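Local coordinates for protein xyloglucan-specific endo-beta-1,4-glucanase (Uncultured bacterium, PDB 4W88) that probably cuts beta-1,4 linkages inside the glucan backbone of xyloglucan, as a family 5 glycoside hydrolase built on a TIM barrel, at residues E86-D89 and Y90-D94; A125-W128 and K129-E133; K258-D262 and K263-V267; E281-V284 and R285-D289. The protein carries 1 engineered substitution. All blocks are in the same frame, centred on the assembly; numbering follows the deposited sequence. Where two conformers were deposited one is given.

Interaction 1. Residues E86-D89 and Y90-D94; sequences EVVD and YAVND
V88 O takes two backbone N-H groups: a nearly straight bond from V92 N at 3.0 Å (167° at the hydrogen) and a weak, strongly bent one from A91 N. One residue on, D89 O receives N93 N at 2.9 Å, and N93 tucks its amide carbon beside that same oxygen. The flat group here is the ring of Y90. With CG beside its own backbone N (chi1 -61°), the ring folds back along the helix, and E86 O sits 3.4 Å above the plane of the Y90 ring, over its centre, while still accepting Y90 N at 3.1 Å. V87 CG2 brushes Y90 CE2 at 4.2 Å. On another side of the helix V88 CG1 meets V92 CG2 at 4.1 Å. The polar ends look elsewhere: E86 and Y90 OH both reach R83, D89 OD1 bonds Y138 OH, and N93 bonds Q44. This is the last part of helix 78-92, within the beta-alpha-beta unit of strands 57-60 and 97-101; V87 and V88 pack on I60, A91 on I58 and I98, and Y90 leans on V47 of helix 44-53.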
loop_
_atom_site.group_PDB
_atom_site.type_symbol
_atom_site.label_atom_id
_atom_site.label_comp_id
_atom_site.label_asym_id
_atom_site.label_seq_id
_atom_site.Cartn_x
_atom_site.Cartn_y
_atom_site.Cartn_z
ATOM N N GLU A 86 17.546 6.340 -0.241
ATOM C CA GLU A 86 17.686 7.269 -1.372
ATOM C C GLU A 86 16.341 7.552 -2.034
ATOM O O GLU A 86 16.077 8.649 -2.407
ATOM C CB GLU A 86 18.587 6.749 -2.456
ATOM C CG GLU A 86 20.015 6.762 -2.196
ATOM C CD GLU A 86 20.749 6.664 -3.505
ATOM O OE1 GLU A 86 20.539 5.802 -4.282
ATOM O OE2 GLU A 86 21.572 7.503 -3.772
ATOM N N VAL A 87 15.523 6.514 -2.186
ATOM C CA VAL A 87 14.241 6.640 -2.855
ATOM C C VAL A 87 13.248 7.400 -1.980
ATOM O O VAL A 87 12.560 8.321 -2.456
ATOM C CB VAL A 87 13.721 5.276 -3.293
ATOM C CG1 VAL A 87 12.366 5.431 -3.918
ATOM C CG2 VAL A 87 14.663 4.710 -4.359
ATOM N N VAL A 88 13.229 7.042 -0.690
ATOM C CA VAL A 88 12.389 7.783 0.268
ATOM C C VAL A 88 12.828 9.269 0.188
ATOM O O VAL A 88 11.991 10.186 0.229
ATOM C CB VAL A 88 12.543 7.228 1.672
ATOM C CG1 VAL A 88 11.929 8.111 2.763
ATOM C CG2 VAL A 88 11.846 5.846 1.698
ATOM N N ASP A 89 14.154 9.514 0.201
ATOM C CA ASP A 89 14.653 10.880 0.207
ATOM C C ASP A 89 14.291 11.664 -1.027
ATOM O O ASP A 89 14.093 12.891 -0.923
ATOM C CB ASP A 89 16.168 10.878 0.361
ATOM C CG ASP A 89 16.633 10.506 1.735
ATOM O OD1 ASP A 89 15.835 10.436 2.683
ATOM O OD2 ASP A 89 17.858 10.435 1.887
ATOM N N TYR A 90 14.133 11.021 -2.210
ATOM C CA TYR A 90 13.554 11.736 -3.366
ATOM C C TYR A 90 12.201 12.416 -3.013
ATOM O O TYR A 90 11.957 13.598 -3.351
ATOM C CB TYR A 90 13.324 10.849 -4.546
ATOM C CG TYR A 90 14.523 10.155 -5.171
ATOM C CD1 TYR A 90 15.766 10.762 -5.243
ATOM C CD2 TYR A 90 14.372 8.924 -5.754
ATOM C CE1 TYR A 90 16.855 10.112 -5.808
ATOM C CE2 TYR A 90 15.455 8.281 -6.333
ATOM C CZ TYR A 90 16.682 8.820 -6.320
ATOM O OH TYR A 90 17.726 8.152 -6.896
ATOM N N ALA A 91 11.374 11.687 -2.273
ATOM C CA ALA A 91 10.088 12.167 -1.867
ATOM C C ALA A 91 10.201 13.243 -0.782
ATOM O O ALA A 91 9.477 14.260 -0.800
ATOM C CB ALA A 91 9.187 11.052 -1.436
ATOM N N VAL A 92 11.030 12.999 0.197
ATOM C CA VAL A 92 11.321 14.021 1.283
ATOM C C VAL A 92 11.780 15.348 0.675
ATOM O O VAL A 92 11.344 16.399 1.105
ATOM C CB VAL A 92 12.338 13.514 2.332
ATOM C CG1 VAL A 92 12.655 14.587 3.370
ATOM C CG2 VAL A 92 11.825 12.232 3.041
ATOM N N ASN A 93 12.605 15.271 -0.355
ATOM C CA ASN A 93 13.124 16.469 -1.034
ATOM C C ASN A 93 12.045 17.338 -1.627
ATOM O O ASN A 93 12.258 18.509 -1.855
ATOM C CB ASN A 93 14.136 16.114 -2.136
ATOM C CG ASN A 93 15.459 15.614 -1.578
ATOM O OD1 ASN A 93 15.831 15.874 -0.439
ATOM N ND2 ASN A 93 16.177 14.868 -2.408
ATOM N N ASP A 94 10.923 16.714 -1.914
ATOM C CA ASP A 94 9.786 17.369 -2.527
ATOM C C ASP A 94 8.634 17.644 -1.551
ATOM O O ASP A 94 7.537 18.079 -1.944
ATOM C CB ASP A 94 9.261 16.568 -3.730
ATOM C CG ASP A 94 10.250 16.459 -4.898
ATOM O OD1 ASP A 94 11.372 16.948 -4.793
ATOM O OD2 ASP A 94 9.836 15.837 -5.961
#

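Interaction 2. Residues A125-W128 and K129-E133; sequences AAIW and KQLAE
L131 reaches back one turn to lie over W128. Its CB stands 3.8 Å from W128 CE3 and at a similar distance from the carbonyl oxygen of I127; its CG comes within 3.6 Å of I127 O. At the tip, L131 CD1 sits over one face of the indole, 3.7 Å from the centroid of the six-membered ring of W128 and 11° off the ring normal, a CH-pi contact. The leucine gets there because L131 CG is anti to its carbonyl carbon (chi1 -68°), which swings the branch back toward the preceding turn. The same methyl also touches I127 CG2 at 4.0 Å, the two side chains running alongside each other. All this belongs to helix 117-134, one of the helices that wrap the TIM barrel, and W128 points into the layer between helix and sheet: it meets F144 of strand 142-145 and F177 of helix 164-182, and its NE1 bonds G146 O. A leucine in place of W128 would probably leave that carbonyl without its N-H and the L131 methyl without the flat face it rests on. On a different side, Q130 stretches out beyond CG, and Q130 NE2 gives A126 O a bond of 3.1 Å, coming from above the carbonyl plane with the oxygen close to the amide plane of the glutamine. Y74 O and I76 N, in a loop, take up the rest of that amide.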
loop_
_atom_site.group_PDB
_atom_site.type_symbol
_atom_site.label_atom_id
_atom_site.label_comp_id
_atom_site.label_asym_id
_atom_site.label_seq_id
_atom_site.Cartn_x
_atom_site.Cartn_y
_atom_site.Cartn_z
ATOM N N ALA A 125 9.260 -7.976 13.436
ATOM C CA ALA A 125 9.785 -7.008 14.392
ATOM C C ALA A 125 11.270 -6.714 14.118
ATOM O O ALA A 125 11.709 -5.557 14.256
ATOM C CB ALA A 125 9.587 -7.513 15.818
ATOM N N ALA A 126 12.061 -7.744 13.827
ATOM C CA ALA A 126 13.430 -7.526 13.521
ATOM C C ALA A 126 13.699 -6.621 12.315
ATOM O O ALA A 126 14.641 -5.784 12.326
ATOM C CB ALA A 126 14.167 -8.837 13.379
ATOM N N ILE A 127 12.846 -6.752 11.271
ATOM C CA ILE A 127 13.004 -5.966 10.065
ATOM C C ILE A 127 12.594 -4.524 10.473
ATOM O O ILE A 127 13.304 -3.568 10.121
ATOM C CB ILE A 127 12.117 -6.529 8.966
ATOM C CG1 ILE A 127 12.640 -7.918 8.466
ATOM C CG2 ILE A 127 12.013 -5.557 7.772
ATOM C CD1 ILE A 127 11.627 -8.666 7.622
ATOM N N TRP A 128 11.437 -4.382 11.145
ATOM C CA TRP A 128 10.920 -3.069 11.452
ATOM C C TRP A 128 11.770 -2.325 12.453
ATOM O O TRP A 128 11.831 -1.067 12.383
ATOM C CB TRP A 128 9.450 -3.112 11.826
ATOM C CG TRP A 128 8.590 -3.079 10.612
ATOM C CD1 TRP A 128 7.871 -4.106 10.077
ATOM C CD2 TRP A 128 8.475 -1.989 9.713
ATOM N NE1 TRP A 128 7.281 -3.681 8.877
ATOM C CE2 TRP A 128 7.630 -2.379 8.657
ATOM C CE3 TRP A 128 8.972 -0.673 9.730
ATOM C CZ2 TRP A 128 7.282 -1.500 7.608
ATOM C CZ3 TRP A 128 8.653 0.166 8.680
ATOM C CH2 TRP A 128 7.844 -0.244 7.619
ATOM N N LYS A 129 12.417 -3.027 13.400
ATOM C CA LYS A 129 13.354 -2.309 14.283
ATOM C C LYS A 129 14.436 -1.610 13.446
ATOM O O LYS A 129 14.770 -0.451 13.730
ATOM C CB LYS A 129 13.976 -3.263 15.313
ATOM C CG LYS A 129 15.083 -2.719 16.225
ATOM C CD LYS A 129 15.467 -3.765 17.288
ATOM C CE LYS A 129 16.283 -3.221 18.427
ATOM N NZ LYS A 129 17.620 -3.016 17.975
ATOM N N GLN A 130 14.984 -2.327 12.433
ATOM C CA GLN A 130 16.018 -1.772 11.607
ATOM C C GLN A 130 15.524 -0.620 10.762
ATOM O O GLN A 130 16.236 0.415 10.629
ATOM C CB GLN A 130 16.660 -2.804 10.701
ATOM C CG GLN A 130 17.355 -3.905 11.435
ATOM C CD GLN A 130 17.811 -4.978 10.468
ATOM O OE1 GLN A 130 18.748 -4.815 9.674
ATOM N NE2 GLN A 130 17.074 -6.079 10.480
ATOM N N LEU A 131 14.342 -0.771 10.183
ATOM C CA LEU A 131 13.765 0.310 9.336
ATOM C C LEU A 131 13.470 1.542 10.174
ATOM O O LEU A 131 13.789 2.647 9.799
ATOM C CB LEU A 131 12.526 -0.165 8.591
ATOM C CG LEU A 131 12.810 -1.219 7.503
ATOM C CD1 LEU A 131 11.409 -1.637 6.979
ATOM C CD2 LEU A 131 13.695 -0.660 6.453
ATOM N N ALA A 132 12.842 1.325 11.334
ATOM C CA ALA A 132 12.544 2.403 12.233
ATOM C C ALA A 132 13.851 3.119 12.693
ATOM O O ALA A 132 13.894 4.344 12.744
ATOM C CB ALA A 132 11.748 1.902 13.434
ATOM N N GLU A 133 14.891 2.383 13.024
ATOM C CA GLU A 133 16.156 3.013 13.440
ATOM C C GLU A 133 16.654 3.904 12.247
ATOM O O GLU A 133 17.147 5.016 12.455
ATOM C CB GLU A 133 17.234 2.017 13.842
ATOM C CG GLU A 133 17.271 1.662 15.309
ATOM C CD GLU A 133 17.352 2.834 16.307
ATOM O OE1 GLU A 133 18.244 3.694 16.236
ATOM O OE2 GLU A 133 16.522 2.861 17.208
#

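Interaction 3. Residues K258-D262 and K263-V267; sequences KYLID and KGIPV
L260 and I265 are joined first through the backbone, at the point where the helix stops. L260 O accepts I265 N at 3.0 Å, and I261 O accepts G264 N at 2.9 Å; together these make a Schellman motif, with G264 as its C-prime residue at positive phi (75°). Both donors come from above the carbonyl planes. A further, weak bond runs from K263 N to L260 O, and the type I turn from I261 to G264 carries the chain round.

The apolar contacts gather on L260, whose branches split between two partners. L260 CB presses on V267 CG2 at 3.5 Å, tighter than ordinary carbon contact, with L260 CD1 following at 3.7 Å; these two side chains cross at about a right angle. L260 CD2 goes the other way, to I265 CG2 at 4.0 Å. An alanine at L260 would keep the CB touch but is likely to open a gap beside I265 and V267 CG2, leaving both less firmly seated.

The lysine contributes its aliphatic part: K263 folds back along the helix end, and its CD lies 3.4 Å from Y259 O. As for charges and hydroxyls, D262 OD1 pairs with K257, and Y259 OH bonds E204.

The turn thus leads from helix 246-261 into barrel strand 267-272, with L260 and I265 both resting on V220 of strand 218-223, V267 on L222 of that strand, and Y259 and L260 on L207 of helix 204-208.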
loop_
_atom_site.group_PDB
_atom_site.type_symbol
_atom_site.label_atom_id
_atom_site.label_comp_id
_atom_site.label_asym_id
_atom_site.label_seq_id
_atom_site.Cartn_x
_atom_site.Cartn_y
_atom_site.Cartn_z
ATOM N N LYS A 258 -19.028 1.175 8.789
ATOM C CA LYS A 258 -19.576 0.561 9.994
ATOM C C LYS A 258 -18.458 0.224 10.969
ATOM O O LYS A 258 -18.543 0.470 12.179
ATOM C CB LYS A 258 -20.278 -0.735 9.593
ATOM C CG LYS A 258 -21.223 -1.392 10.579
ATOM C CD LYS A 258 -22.122 -2.292 9.730
ATOM C CE LYS A 258 -23.338 -2.791 10.460
ATOM N NZ LYS A 258 -22.963 -4.007 11.222
ATOM N N TYR A 259 -17.407 -0.385 10.481
ATOM C CA TYR A 259 -16.414 -0.945 11.413
ATOM C C TYR A 259 -15.233 -0.041 11.724
ATOM O O TYR A 259 -14.558 -0.264 12.714
ATOM C CB TYR A 259 -15.914 -2.268 10.857
ATOM C CG TYR A 259 -16.916 -3.391 10.965
ATOM C CD1 TYR A 259 -16.987 -4.152 12.126
ATOM C CD2 TYR A 259 -17.801 -3.684 9.939
ATOM C CE1 TYR A 259 -17.905 -5.168 12.250
ATOM C CE2 TYR A 259 -18.746 -4.703 10.080
ATOM C CZ TYR A 259 -18.765 -5.430 11.239
ATOM O OH TYR A 259 -19.632 -6.440 11.454
ATOM N N LEU A 260 -14.997 0.974 10.882
ATOM C CA LEU A 260 -13.805 1.812 11.004
ATOM C C LEU A 260 -14.159 3.300 11.028
ATOM O O LEU A 260 -13.979 3.968 12.040
ATOM C CB LEU A 260 -12.755 1.448 9.888
ATOM C CG LEU A 260 -12.180 0.037 9.969
ATOM C CD1 LEU A 260 -11.347 -0.344 8.727
ATOM C CD2 LEU A 260 -11.337 -0.135 11.186
ATOM N N ILE A 261 -14.689 3.819 9.932
ATOM C CA ILE A 261 -14.799 5.276 9.802
ATOM C C ILE A 261 -15.740 5.787 10.865
ATOM O O ILE A 261 -15.469 6.819 11.510
ATOM C CB ILE A 261 -15.293 5.682 8.407
ATOM C CG1 ILE A 261 -14.263 5.284 7.346
ATOM C CG2 ILE A 261 -15.625 7.167 8.345
ATOM C CD1 ILE A 261 -14.797 5.307 5.937
ATOM N N ASP A 262 -16.872 5.114 11.043
ATOM C CA ASP A 262 -17.890 5.630 12.009
ATOM C C ASP A 262 -17.561 5.342 13.491
ATOM O O ASP A 262 -18.212 5.792 14.388
ATOM C CB ASP A 262 -19.261 5.130 11.646
ATOM C CG ASP A 262 -19.797 5.704 10.318
ATOM O OD1 ASP A 262 -19.273 6.721 9.737
ATOM O OD2 ASP A 262 -20.774 5.114 9.845
ATOM N N LYS A 263 -16.490 4.594 13.681
ATOM C CA LYS A 263 -15.917 4.466 14.960
ATOM C C LYS A 263 -14.727 5.379 15.158
ATOM O O LYS A 263 -14.043 5.294 16.191
ATOM C CB LYS A 263 -15.457 3.026 15.175
ATOM C CG LYS A 263 -16.529 1.946 15.131
ATOM C CD LYS A 263 -15.832 0.689 15.669
ATOM C CE LYS A 263 -16.673 -0.560 15.639
ATOM N NZ LYS A 263 -17.897 -0.392 16.463
ATOM N N GLY A 264 -14.467 6.267 14.221
ATOM C CA GLY A 264 -13.356 7.226 14.363
ATOM C C GLY A 264 -11.946 6.691 14.153
ATOM O O GLY A 264 -10.991 7.255 14.643
ATOM N N ILE A 265 -11.848 5.584 13.426
ATOM C CA ILE A 265 -10.569 4.935 13.159
ATOM C C ILE A 265 -10.099 5.370 11.745
ATOM O O ILE A 265 -10.858 5.209 10.756
ATOM C CB ILE A 265 -10.682 3.382 13.209
ATOM C CG1 ILE A 265 -11.321 2.790 14.487
ATOM C CG2 ILE A 265 -9.288 2.784 12.960
ATOM C CD1 ILE A 265 -10.695 3.288 15.734
ATOM N N PRO A 266 -8.883 5.962 11.636
ATOM C CA PRO A 266 -8.393 6.352 10.338
ATOM C C PRO A 266 -8.249 5.154 9.385
ATOM O O PRO A 266 -7.727 4.114 9.775
ATOM C CB PRO A 266 -7.010 6.980 10.656
ATOM C CG PRO A 266 -7.174 7.542 12.000
ATOM C CD PRO A 266 -8.015 6.492 12.697
ATOM N N VAL A 267 -8.720 5.352 8.148
ATOM C CA VAL A 267 -8.600 4.390 7.085
ATOM C C VAL A 267 -7.912 5.003 5.883
ATOM O O VAL A 267 -8.185 6.161 5.510
ATOM C CB VAL A 267 -9.986 3.862 6.639
ATOM C CG1 VAL A 267 -9.862 2.889 5.485
ATOM C CG2 VAL A 267 -10.570 3.156 7.803
#

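Interaction 4. Residues E281-V284 and R285-D289; sequences EDIV and RWIGD
Two torsions of R285 bring it to D282: chi1 of -70° leans the chain toward the preceding turn, and a bend at chi3 (-78°) doubles the guanidinium back along the helix. There R285 NH2 and D282 OD1 form a salt bridge at 3.0 Å. The two groups run alongside each other with their planes nearly perpendicular, 89° apart; the nitrogen meets OD1 from above the carboxylate plane, and the bond is bent. Beneath the guanidinium, E281 O lies 3.6 Å from the plane of the R285 group, over its centre, while also accepting R285 N at 3.1 Å. A loop residue ties both charges down: W241 N bonds D282 OD1, and W241 O takes R285 NE. That second set of bonds would fix the rotation of both side chains.

These residues lie on helix 280-295, the crossover helix of the beta-alpha-beta unit between strands 267-272 and 300-305 of the TIM barrel. On its buried side I283 CG2 touches I287 CD1 at 3.8 Å, and I287 CG1 comes within 3.3 Å of I283 O, the oxygen that also receives I287 N at 2.9 Å. These two isoleucines lean on helix 329-336, at I331, A334 and Y335. W286 CB lies 3.5 Å from I283 O, and its indole packs against other parts of the chain: it stacks on Y290, meets W241 edge-to-face, and gives NE1 to T226 O. The side chain of W286 is about 11 Å from a bound beta-D-glucopyranose.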
loop_
_atom_site.group_PDB
_atom_site.type_symbol
_atom_site.label_atom_id
_atom_site.label_comp_id
_atom_site.label_asym_id
_atom_site.label_seq_id
_atom_site.Cartn_x
_atom_site.Cartn_y
_atom_site.Cartn_z
ATOM N N GLU A 281 -12.745 6.420 -21.276
ATOM C CA GLU A 281 -13.969 7.095 -20.745
ATOM C C GLU A 281 -14.637 6.299 -19.606
ATOM O O GLU A 281 -15.224 6.856 -18.668
ATOM C CB GLU A 281 -14.989 7.316 -21.869
ATOM C CG GLU A 281 -14.463 8.255 -22.928
ATOM C CD GLU A 281 -14.014 7.478 -24.165
ATOM O OE1 GLU A 281 -14.666 7.752 -25.288
ATOM O OE2 GLU A 281 -13.006 6.632 -24.015
ATOM N N ASP A 282 -14.592 4.961 -19.702
ATOM C CA ASP A 282 -15.137 4.143 -18.634
ATOM C C ASP A 282 -14.333 4.233 -17.338
ATOM O O ASP A 282 -14.902 4.327 -16.245
ATOM C CB ASP A 282 -15.212 2.665 -19.082
ATOM C CG ASP A 282 -16.058 2.501 -20.296
ATOM O OD1 ASP A 282 -17.290 2.534 -20.132
ATOM O OD2 ASP A 282 -15.524 2.384 -21.409
ATOM N N ILE A 283 -13.027 4.204 -17.482
ATOM C CA ILE A 283 -12.198 4.379 -16.296
ATOM C C ILE A 283 -12.413 5.760 -15.647
ATOM O O ILE A 283 -12.506 5.838 -14.419
ATOM C CB ILE A 283 -10.711 4.072 -16.570
ATOM C CG1 ILE A 283 -10.537 2.588 -16.916
ATOM C CG2 ILE A 283 -9.853 4.522 -15.399
ATOM C CD1 ILE A 283 -9.147 2.194 -17.373
ATOM N N VAL A 284 -12.455 6.838 -16.456
ATOM C CA VAL A 284 -12.811 8.128 -15.899
ATOM C C VAL A 284 -14.107 8.104 -15.094
ATOM O O VAL A 284 -14.175 8.692 -13.993
ATOM C CB VAL A 284 -12.817 9.204 -17.008
ATOM C CG1 VAL A 284 -13.363 10.550 -16.488
ATOM C CG2 VAL A 284 -11.376 9.344 -17.590
ATOM N N ARG A 285 -15.171 7.494 -15.637
ATOM C CA ARG A 285 -16.415 7.375 -14.897
ATOM C C ARG A 285 -16.287 6.546 -13.609
ATOM O O ARG A 285 -16.838 6.910 -12.549
ATOM C CB ARG A 285 -17.509 6.779 -15.796
ATOM C CG ARG A 285 -17.977 7.736 -16.891
ATOM C CD ARG A 285 -19.290 7.270 -17.528
ATOM N NE ARG A 285 -18.993 6.185 -18.469
ATOM C CZ ARG A 285 -18.605 6.340 -19.730
ATOM N NH1 ARG A 285 -18.469 7.521 -20.262
ATOM N NH2 ARG A 285 -18.338 5.282 -20.470
ATOM N N TRP A 286 -15.534 5.463 -13.675
ATOM C CA TRP A 286 -15.330 4.627 -12.501
ATOM C C TRP A 286 -14.618 5.421 -11.398
ATOM O O TRP A 286 -15.001 5.342 -10.231
ATOM C CB TRP A 286 -14.508 3.391 -12.876
ATOM C CG TRP A 286 -14.108 2.577 -11.690
ATOM C CD1 TRP A 286 -14.873 1.695 -10.967
ATOM C CD2 TRP A 286 -12.836 2.618 -11.059
ATOM N NE1 TRP A 286 -14.152 1.191 -9.918
ATOM C CE2 TRP A 286 -12.882 1.739 -9.965
ATOM C CE3 TRP A 286 -11.664 3.320 -11.319
ATOM C CZ2 TRP A 286 -11.787 1.575 -9.097
ATOM C CZ3 TRP A 286 -10.598 3.164 -10.477
ATOM C CH2 TRP A 286 -10.651 2.291 -9.391
ATOM N N ILE A 287 -13.608 6.215 -11.769
ATOM C CA ILE A 287 -12.860 7.020 -10.755
ATOM C C ILE A 287 -13.794 7.998 -10.068
ATOM O O ILE A 287 -13.775 8.142 -8.858
ATOM C CB ILE A 287 -11.651 7.781 -11.384
ATOM C CG1 ILE A 287 -10.586 6.783 -11.964
ATOM C CG2 ILE A 287 -11.127 8.871 -10.507
ATOM C CD1 ILE A 287 -9.501 7.352 -12.858
ATOM N N GLY A 288 -14.675 8.612 -10.863
ATOM C CA GLY A 288 -15.715 9.469 -10.274
ATOM C C GLY A 288 -16.524 8.768 -9.203
ATOM O O GLY A 288 -16.731 9.290 -8.126
ATOM N N ASP A 289 -16.981 7.567 -9.510
ATOM C CA ASP A 289 -17.817 6.817 -8.584
ATOM C C ASP A 289 -17.038 6.274 -7.409
ATOM O O ASP A 289 -17.528 6.289 -6.247
ATOM C CB ASP A 289 -18.509 5.638 -9.329
ATOM C CG ASP A 289 -19.688 6.095 -10.155
ATOM O OD1 ASP A 289 -20.215 7.214 -9.907
ATOM O OD2 ASP A 289 -20.109 5.345 -11.035
#

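How the interactions relate
The four contacts belong to one TIM barrel and follow each other along the chain. Interaction 1 lies on helix 78-92, interaction 2 on helix 117-134 and interaction 4 on helix 280-295; interaction 3 runs from the end of helix 246-261 into the loop before strand 267-272. None touches another. Interactions 1 and 2 are neighbours, centres 19 Å apart with nearest atoms about 8 Å apart, whereas interactions 2 and 4 stand on opposite sides of the chain's centre, their centres 40 Å apart. Strand 267-272 links interaction 3 to helix 280-295. Interactions 1 to 3 touch barrel strands, while interaction 4 packs on helices 329-336 and 228-231 and comes nearest the bound glycan.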